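Local coordinates for Ycf54-like protein (Synechocystis sp. PCC 6803, PDB 5M2P) that probably acts as a component of the magnesium protoporphyrin IX monomethyl ester cyclase, with conserved residues required for protochlorophyllide formation on the way to chlorophyll, at residues Glu25-Lys28 against Glu29-Asp33. Residues are numbered along the deposited sequence; the frame is centred on the assembly and turned at random.
Sequences EVLK and ERRRD
Two successive turns of the alpha-helix 21-36 meet here through i to i+4 contacts. Four backbone bonds join them, from Glu-29 N to Glu-25 O, Arg-30 N to Val-26 O, Arg-31 N to Leu-27 O and Arg-32 N to Lys-28 O, all 2.8 to 3.0 Å long. On the outer flank Glu-25 and Glu-29 run side by side, their carboxylate planes 21° apart, and OE2 of Glu-25 lies 3.2 Å from OE2 of Glu-29, a pairing of like charges that would probably favour protonation of one carboxylate. Lys-28 and Arg-32 also extend alongside each other, CE of Lys-28 4.1 Å from CD of Arg-32. With chi1 at -64°, Arg-31 sends CG back over the preceding turn, 3.4 Å from Leu-27 O; the chain runs extended to NE, and the turn at chi4 (100°) sets the guanidinium obliquely by the backbone, NH1 3.7 Å from Lys-28 N. With an alanine here, Leu-27 CB would probably lose its guanidinium neighbour. The inner side of the helix is shared: Val-26 and Leu-27 pack on Trp-81 and Phe-78 of helix 76-86, while Leu-27 and Arg-31 touch Gln-45 of strand 43-47, where Arg-30 makes a cation-pi contact with Phe-43.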
# COMPACT_ATOMS: atom_id res chain seq x y z
N GLU A 25 9.83 -3.49 10.32
CA GLU A 25 9.91 -3.11 11.73
C GLU A 25 9.48 -1.66 11.94
O GLU A 25 8.83 -1.34 12.93
CB GLU A 25 11.33 -3.34 12.31
CG GLU A 25 11.50 -2.92 13.77
CD GLU A 25 10.54 -3.63 14.70
OE1 GLU A 25 10.31 -4.85 14.51
OE2 GLU A 25 10.00 -2.97 15.61
N VAL A 26 9.82 -0.77 11.01
CA VAL A 26 9.38 0.61 11.09
C VAL A 26 7.86 0.67 11.05
O VAL A 26 7.25 1.41 11.83
CB VAL A 26 9.96 1.50 9.97
CG1 VAL A 26 9.34 2.88 9.98
CG2 VAL A 26 11.47 1.61 10.13
N LEU A 27 7.25 -0.13 10.18
CA LEU A 27 5.78 -0.13 10.10
C LEU A 27 5.16 -0.67 11.38
O LEU A 27 4.16 -0.14 11.85
CB LEU A 27 5.29 -0.98 8.93
CG LEU A 27 5.62 -0.53 7.53
CD1 LEU A 27 4.89 -1.40 6.53
CD2 LEU A 27 5.21 0.91 7.37
N LYS A 28 5.72 -1.75 11.93
CA LYS A 28 5.23 -2.28 13.22
C LYS A 28 5.33 -1.21 14.31
O LYS A 28 4.38 -0.99 15.06
CB LYS A 28 6.03 -3.51 13.60
CG LYS A 28 5.58 -4.16 14.90
CD LYS A 28 6.65 -5.10 15.44
CE LYS A 28 6.25 -5.76 16.75
NZ LYS A 28 5.49 -7.02 16.49
N GLU A 29 6.48 -0.53 14.39
CA GLU A 29 6.64 0.52 15.38
C GLU A 29 5.68 1.66 15.17
O GLU A 29 5.17 2.24 16.13
CB GLU A 29 8.09 1.02 15.41
CG GLU A 29 9.02 0.06 16.13
CD GLU A 29 8.53 -0.26 17.53
OE1 GLU A 29 8.37 0.69 18.34
OE2 GLU A 29 8.26 -1.46 17.83
N ARG A 30 5.39 1.97 13.91
CA ARG A 30 4.45 3.04 13.61
C ARG A 30 3.03 2.66 14.07
O ARG A 30 2.35 3.47 14.68
CB ARG A 30 4.46 3.37 12.12
CG ARG A 30 3.67 4.61 11.73
CD ARG A 30 3.62 4.74 10.21
NE ARG A 30 2.89 5.93 9.72
CZ ARG A 30 3.41 7.15 9.64
NH1 ARG A 30 4.66 7.37 10.03
NH2 ARG A 30 2.68 8.16 9.19
N ARG A 31 2.61 1.42 13.82
CA ARG A 31 1.31 0.95 14.35
C ARG A 31 1.24 1.07 15.86
O ARG A 31 0.26 1.53 16.42
CB ARG A 31 1.01 -0.49 13.93
CG ARG A 31 0.86 -0.69 12.44
CD ARG A 31 0.52 -2.13 12.09
NE ARG A 31 0.59 -2.32 10.66
CZ ARG A 31 1.60 -2.86 10.00
NH1 ARG A 31 2.66 -3.36 10.63
NH2 ARG A 31 1.51 -2.92 8.68
N ARG A 32 2.29 0.62 16.52
CA ARG A 32 2.34 0.65 17.97
C ARG A 32 2.32 2.09 18.52
O ARG A 32 1.61 2.38 19.46
CB ARG A 32 3.53 -0.17 18.47
CG ARG A 32 3.34 -1.67 18.19
CD ARG A 32 4.50 -2.59 18.61
NE ARG A 32 4.56 -2.80 20.06
CZ ARG A 32 3.73 -3.56 20.79
NH1 ARG A 32 2.67 -4.20 20.26
NH2 ARG A 32 3.93 -3.65 22.10
N ASP A 33 3.06 2.99 17.87
CA ASP A 33 3.07 4.40 18.24
C ASP A 33 1.71 5.04 18.06
O ASP A 33 1.27 5.85 18.90
CB ASP A 33 4.13 5.18 17.43
CG ASP A 33 5.58 4.82 17.80
OD1 ASP A 33 5.83 4.16 18.83
OD2 ASP A 33 6.50 5.21 17.04